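Local atomic coordinates of Thiol:disulfide interchange protein DsbA (Neisseria meningitidis MC58, PDB entry 3HZ8), a protein that probably acts as a periplasmic thiol-disulfide oxidoreductase of the DsbA family, introducing disulfide bonds into other proteins through a redox-active cysteine pair. Residues R60-A74 against M143-V155. The protein carries 1 engineered substitution. Numbering follows the deposited sequence.
Sequences RTEHVVWQKEMLTLA and MQELTETFQIDGV. Engineered in segment 143-155: Val155 (natural residue Thr).
Thr147 OG1 accepts the backbone N-H of Val65 at 3.2 Å and gives its own proton to Met143 O at 2.8 Å. Met143 O also takes the Thr147 N-H, from the opposite face of the carbonyl plane. The other branch of Thr147, CG2, is anti to the backbone N (OG1 chi1 -58°) and packs 3.5 Å from Trp66 NE1. Trp66 NE1 bonds Ile152 O at 2.9 Å, 160° at the hydrogen; the oxygen lies at the ring's edge, in its plane. Val64 CG2 sits over the centre of one indole face. Val64 CG1 presses against CG1 of the engineered Val155 at a tight 3.5 Å. Val65 lies across the aliphatic part of Gln144. A water donates to both Val65 O and Glu148 OE2. Met143 runs out extended between strand 57-63 and helix 71-83. Its SD takes a weak bond from His63 N and lies 3.7 Å from Ala74 CB. His63 O is buried against Met143 CB with no hydrogen-bond partner. Leu146 CD1 packs on the Arg60-Glu62 salt bridge. The contact joins the edge strand of the thioredoxin-like sheet to the end of the inserted helical region and to loop 150-155. The Val155 side chain also touches the redox-active Cys36-Cys39 pair, here a disulfide. Two N-H groups, Val65 N and Trp66 NE1, thus tie the chain just after the strand to the C-terminal end of helix 134-149 and the following loop.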
loop_
_atom_site.group_PDB
_atom_site.type_symbol
_atom_site.label_atom_id
_atom_site.label_comp_id
_atom_site.label_asym_id
_atom_site.label_seq_id
_atom_site.Cartn_x
_atom_site.Cartn_y
_atom_site.Cartn_z
ATOM N N ARG A 60 -1.437 5.600 -1.436
ATOM C CA ARG A 60 -2.515 4.734 -0.970
ATOM C C ARG A 60 -1.947 3.331 -0.879
ATOM O O ARG A 60 -1.236 2.900 -1.797
ATOM C CB ARG A 60 -3.646 4.742 -2.001
ATOM C CG ARG A 60 -4.707 3.651 -1.864
ATOM C CD ARG A 60 -5.637 3.710 -3.075
ATOM N NE ARG A 60 -6.763 2.779 -3.019
ATOM C CZ ARG A 60 -7.658 2.635 -3.998
ATOM N NH1 ARG A 60 -7.562 3.365 -5.106
ATOM N NH2 ARG A 60 -8.668 1.778 -3.859
ATOM N N THR A 61 -2.278 2.612 0.188
ATOM C CA THR A 61 -1.828 1.222 0.311
ATOM C C THR A 61 -3.000 0.282 0.553
ATOM O O THR A 61 -3.958 0.640 1.239
ATOM C CB THR A 61 -0.740 1.062 1.389
ATOM O OG1 THR A 61 -1.291 1.371 2.669
ATOM C CG2 THR A 61 0.423 2.002 1.115
ATOM N N GLU A 62 -2.928 -0.903 -0.045
ATOM C CA GLU A 62 -3.979 -1.916 0.105
ATOM C C GLU A 62 -3.311 -3.273 0.310
ATOM O O GLU A 62 -2.389 -3.629 -0.439
ATOM C CB GLU A 62 -4.852 -1.970 -1.155
ATOM C CG GLU A 62 -5.477 -0.620 -1.591
ATOM C CD GLU A 62 -6.589 -0.113 -0.652
ATOM O OE1 GLU A 62 -7.017 -0.860 0.254
ATOM O OE2 GLU A 62 -7.044 1.044 -0.829
ATOM N N HIS A 63 -3.749 -4.011 1.328
ATOM C CA HIS A 63 -3.186 -5.343 1.611
ATOM C C HIS A 63 -3.925 -6.369 0.775
ATOM O O HIS A 63 -5.160 -6.370 0.748
ATOM C CB HIS A 63 -3.348 -5.667 3.103
ATOM C CG HIS A 63 -2.473 -6.772 3.608
ATOM N ND1 HIS A 63 -2.636 -8.096 3.256
ATOM C CD2 HIS A 63 -1.450 -6.745 4.494
ATOM C CE1 HIS A 63 -1.715 -8.828 3.862
ATOM N NE2 HIS A 63 -0.996 -8.036 4.638
ATOM N N VAL A 64 -3.190 -7.238 0.081
ATOM C CA VAL A 64 -3.849 -8.287 -0.707
ATOM C C VAL A 64 -4.575 -9.291 0.198
ATOM O O VAL A 64 -4.214 -9.469 1.367
ATOM C CB VAL A 64 -2.868 -9.048 -1.659
ATOM C CG1 VAL A 64 -2.370 -8.113 -2.762
ATOM C CG2 VAL A 64 -1.715 -9.721 -0.898
ATOM N N VAL A 65 -5.614 -9.933 -0.340
ATOM C CA VAL A 65 -6.293 -11.020 0.374
ATOM C C VAL A 65 -6.388 -12.205 -0.584
ATOM O O VAL A 65 -7.172 -12.183 -1.536
ATOM C CB VAL A 65 -7.687 -10.600 0.913
ATOM C CG1 VAL A 65 -8.379 -11.779 1.610
ATOM C CG2 VAL A 65 -7.560 -9.391 1.835
ATOM N N TRP A 66 -5.556 -13.218 -0.337
ATOM C CA TRP A 66 -5.409 -14.363 -1.237
ATOM C C TRP A 66 -5.996 -15.644 -0.641
ATOM O O TRP A 66 -6.060 -16.667 -1.310
ATOM C CB TRP A 66 -3.924 -14.575 -1.551
ATOM C CG TRP A 66 -3.368 -13.568 -2.514
ATOM C CD1 TRP A 66 -4.063 -12.873 -3.469
ATOM C CD2 TRP A 66 -1.999 -13.166 -2.646
ATOM N NE1 TRP A 66 -3.210 -12.056 -4.179
ATOM C CE2 TRP A 66 -1.938 -12.212 -3.693
ATOM C CE3 TRP A 66 -0.824 -13.496 -1.961
ATOM C CZ2 TRP A 66 -0.742 -11.611 -4.088
ATOM C CZ3 TRP A 66 0.372 -12.913 -2.370
ATOM C CH2 TRP A 66 0.401 -11.975 -3.427
ATOM N N GLN A 67 -6.400 -15.572 0.620
ATOM C CA GLN A 67 -7.072 -16.684 1.298
ATOM C C GLN A 67 -7.831 -16.120 2.493
ATOM O O GLN A 67 -7.527 -15.016 2.957
ATOM C CB GLN A 67 -6.066 -17.776 1.721
ATOM C CG GLN A 67 -4.966 -17.303 2.691
ATOM C CD GLN A 67 -3.923 -18.360 3.021
ATOM O OE1 GLN A 67 -3.865 -19.423 2.387
ATOM N NE2 GLN A 67 -3.079 -18.063 4.016
ATOM N N LYS A 68 -8.821 -16.857 3.009
ATOM C CA LYS A 68 -9.673 -16.290 4.066
ATOM C C LYS A 68 -8.874 -15.915 5.314
ATOM O O LYS A 68 -9.224 -14.978 6.018
ATOM C CB LYS A 68 -10.836 -17.219 4.430
ATOM C CG LYS A 68 -10.429 -18.462 5.206
ATOM C CD LYS A 68 -11.643 -19.343 5.565
ATOM C CE LYS A 68 -11.238 -20.588 6.355
ATOM N NZ LYS A 68 -12.360 -21.202 7.170
ATOM N N GLU A 69 -7.789 -16.648 5.568
ATOM C CA GLU A 69 -6.958 -16.400 6.741
ATOM C C GLU A 69 -6.226 -15.064 6.658
ATOM O O GLU A 69 -5.749 -14.549 7.664
ATOM C CB GLU A 69 -5.942 -17.529 6.911
ATOM C CG GLU A 69 -6.558 -18.868 7.291
ATOM C CD GLU A 69 -6.981 -19.706 6.085
ATOM O OE1 GLU A 69 -6.912 -19.223 4.928
ATOM O OE2 GLU A 69 -7.385 -20.870 6.296
ATOM N N MET A 70 -6.145 -14.515 5.452
ATOM C CA MET A 70 -5.383 -13.284 5.203
ATOM C C MET A 70 -6.196 -12.017 5.475
ATOM O O MET A 70 -5.630 -10.928 5.566
ATOM C CB MET A 70 -4.821 -13.302 3.773
ATOM C CG MET A 70 -3.718 -12.284 3.486
ATOM S SD MET A 70 -2.980 -12.450 1.839
ATOM C CE MET A 70 -2.121 -14.041 1.976
ATOM N N LEU A 71 -7.513 -12.171 5.616
ATOM C CA LEU A 71 -8.386 -11.034 5.903
ATOM C C LEU A 71 -7.984 -10.308 7.187
ATOM O O LEU A 71 -8.085 -9.102 7.258
ATOM C CB LEU A 71 -9.867 -11.452 5.937
ATOM C CG LEU A 71 -10.905 -10.321 5.904
ATOM C CD1 LEU A 71 -10.794 -9.501 4.631
ATOM C CD2 LEU A 71 -12.314 -10.883 6.059
ATOM N N THR A 72 -7.514 -11.057 8.188
ATOM C CA THR A 72 -7.061 -10.449 9.447
ATOM C C THR A 72 -5.903 -9.468 9.233
ATOM O O THR A 72 -5.851 -8.392 9.850
ATOM C CB THR A 72 -6.684 -11.540 10.479
ATOM O OG1 THR A 72 -7.857 -12.304 10.805
ATOM C CG2 THR A 72 -6.093 -10.916 11.767
ATOM N N LEU A 73 -4.996 -9.829 8.328
ATOM C CA LEU A 73 -3.877 -8.944 8.019
ATOM C C LEU A 73 -4.340 -7.707 7.273
ATOM O O LEU A 73 -3.810 -6.624 7.482
ATOM C CB LEU A 73 -2.810 -9.682 7.199
ATOM C CG LEU A 73 -2.069 -10.830 7.899
ATOM C CD1 LEU A 73 -1.107 -11.544 6.933
ATOM C CD2 LEU A 73 -1.347 -10.337 9.182
ATOM N N ALA A 74 -5.315 -7.868 6.383
ATOM C CA ALA A 74 -5.918 -6.713 5.720
ATOM C C ALA A 74 -6.635 -5.796 6.730
ATOM O O ALA A 74 -6.546 -4.562 6.621
ATOM C CB ALA A 74 -6.849 -7.159 4.600
ATOM N N MET A 143 -10.361 -4.401 0.360
ATOM C CA MET A 143 -9.059 -4.916 -0.095
ATOM C C MET A 143 -9.198 -6.267 -0.795
ATOM O O MET A 143 -8.560 -6.514 -1.825
ATOM C CB MET A 143 -8.078 -4.995 1.078
ATOM C CG MET A 143 -7.746 -3.637 1.669
ATOM S SD MET A 143 -6.615 -3.775 3.060
ATOM C CE MET A 143 -6.683 -2.111 3.756
ATOM N N GLN A 144 -10.032 -7.150 -0.250
ATOM C CA GLN A 144 -10.265 -8.416 -0.922
ATOM C C GLN A 144 -10.918 -8.232 -2.286
ATOM O O GLN A 144 -10.509 -8.868 -3.257
ATOM C CB GLN A 144 -11.107 -9.369 -0.069
ATOM C CG GLN A 144 -11.230 -10.737 -0.696
ATOM C CD GLN A 144 -11.933 -11.741 0.190
ATOM O OE1 GLN A 144 -12.129 -11.512 1.382
ATOM N NE2 GLN A 144 -12.313 -12.863 -0.398
ATOM N N GLU A 145 -11.936 -7.365 -2.336
ATOM C CA GLU A 145 -12.606 -7.038 -3.588
ATOM C C GLU A 145 -11.630 -6.510 -4.642
ATOM O O GLU A 145 -11.693 -6.924 -5.780
ATOM C CB GLU A 145 -13.746 -6.045 -3.341
ATOM C CG GLU A 145 -14.562 -5.691 -4.590
ATOM C CD GLU A 145 -14.167 -4.349 -5.201
ATOM O OE1 GLU A 145 -14.391 -3.308 -4.538
ATOM O OE2 GLU A 145 -13.638 -4.332 -6.345
ATOM N N LEU A 146 -10.738 -5.598 -4.261
ATOM C CA LEU A 146 -9.742 -5.084 -5.207
ATOM C C LEU A 146 -8.818 -6.188 -5.705
ATOM O O LEU A 146 -8.515 -6.268 -6.893
ATOM C CB LEU A 146 -8.907 -3.969 -4.582
ATOM C CG LEU A 146 -9.648 -2.679 -4.230
ATOM C CD1 LEU A 146 -8.765 -1.786 -3.379
ATOM C CD2 LEU A 146 -10.096 -1.943 -5.500
ATOM N N THR A 147 -8.358 -7.027 -4.783
ATOM C CA THR A 147 -7.457 -8.129 -5.122
ATOM C C THR A 147 -8.058 -9.006 -6.223
ATOM O O THR A 147 -7.390 -9.330 -7.208
ATOM C CB THR A 147 -7.125 -8.984 -3.862
ATOM O OG1 THR A 147 -6.533 -8.158 -2.852
ATOM C CG2 THR A 147 -6.154 -10.131 -4.210
ATOM N N GLU A 148 -9.339 -9.345 -6.050
ATOM C CA GLU A 148 -10.039 -10.245 -6.961
ATOM C C GLU A 148 -10.436 -9.557 -8.267
ATOM O O GLU A 148 -10.190 -10.098 -9.346
ATOM C CB GLU A 148 -11.261 -10.851 -6.257
ATOM C CG GLU A 148 -10.863 -11.843 -5.125
ATOM C CD GLU A 148 -11.995 -12.153 -4.147
ATOM O OE1 GLU A 148 -13.161 -11.803 -4.431
ATOM O OE2 GLU A 148 -11.711 -12.747 -3.074
ATOM N N THR A 149 -11.042 -8.378 -8.164
ATOM C CA THR A 149 -11.477 -7.643 -9.352
ATOM C C THR A 149 -10.313 -7.332 -10.282
ATOM O O THR A 149 -10.430 -7.490 -11.505
ATOM C CB THR A 149 -12.204 -6.329 -8.976
ATOM O OG1 THR A 149 -13.353 -6.633 -8.176
ATOM C CG2 THR A 149 -12.646 -5.557 -10.218
ATOM N N PHE A 150 -9.189 -6.891 -9.708
ATOM C CA PHE A 150 -8.052 -6.460 -10.525
ATOM C C PHE A 150 -6.971 -7.524 -10.671
ATOM O O PHE A 150 -5.917 -7.285 -11.271
ATOM C CB PHE A 150 -7.528 -5.098 -10.049
ATOM C CG PHE A 150 -8.547 -4.007 -10.211
ATOM C CD1 PHE A 150 -8.807 -3.484 -11.479
ATOM C CD2 PHE A 150 -9.299 -3.563 -9.134
ATOM C CE1 PHE A 150 -9.768 -2.517 -11.649
ATOM C CE2 PHE A 150 -10.266 -2.583 -9.303
ATOM C CZ PHE A 150 -10.506 -2.061 -10.568
ATOM N N GLN A 151 -7.272 -8.717 -10.156
ATOM C CA GLN A 151 -6.384 -9.889 -10.271
ATOM C C GLN A 151 -4.938 -9.571 -9.869
ATOM O O GLN A 151 -3.973 -9.846 -10.593
ATOM C CB GLN A 151 -6.498 -10.520 -11.663
ATOM C CG GLN A 151 -7.944 -10.922 -11.991
ATOM C CD GLN A 151 -8.095 -11.429 -13.400
ATOM O OE1 GLN A 151 -7.999 -10.660 -14.359
ATOM N NE2 GLN A 151 -8.328 -12.733 -13.539
ATOM N N ILE A 152 -4.811 -8.955 -8.697
ATOM C CA ILE A 152 -3.496 -8.640 -8.157
ATOM C C ILE A 152 -2.925 -9.941 -7.587
ATOM O O ILE A 152 -3.336 -10.367 -6.506
ATOM C CB ILE A 152 -3.580 -7.534 -7.056
ATOM C CG1 ILE A 152 -4.350 -6.303 -7.562
ATOM C CG2 ILE A 152 -2.181 -7.176 -6.501
ATOM C CD1 ILE A 152 -3.740 -5.586 -8.776
ATOM N N ASP A 153 -2.003 -10.573 -8.318
ATOM C CA ASP A 153 -1.504 -11.894 -7.927
ATOM C C ASP A 153 -0.042 -11.885 -7.499
ATOM O O ASP A 153 0.544 -12.941 -7.257
ATOM C CB ASP A 153 -1.764 -12.940 -9.027
ATOM C CG ASP A 153 -1.087 -12.600 -10.355
ATOM O OD1 ASP A 153 -0.408 -11.560 -10.462
ATOM O OD2 ASP A 153 -1.253 -13.393 -11.313
ATOM N N GLY A 154 0.542 -10.689 -7.378
ATOM C CA GLY A 154 1.927 -10.562 -6.908
ATOM C C GLY A 154 2.089 -9.298 -6.082
ATOM O O GLY A 154 1.408 -8.301 -6.322
ATOM N N VAL A 155 2.977 -9.338 -5.095
ATOM C CA VAL A 155 3.265 -8.160 -4.287
ATOM C C VAL A 155 4.782 -8.039 -4.140
ATOM O O VAL A 155 5.487 -9.050 -4.130
ATOM C CB VAL A 155 2.591 -8.223 -2.889
ATOM C CG1 VAL A 155 1.100 -8.047 -3.023
ATOM C CG2 VAL A 155 2.918 -9.525 -2.158
HETATM O O HOH W 1 -9.154 -13.906 -2.365
#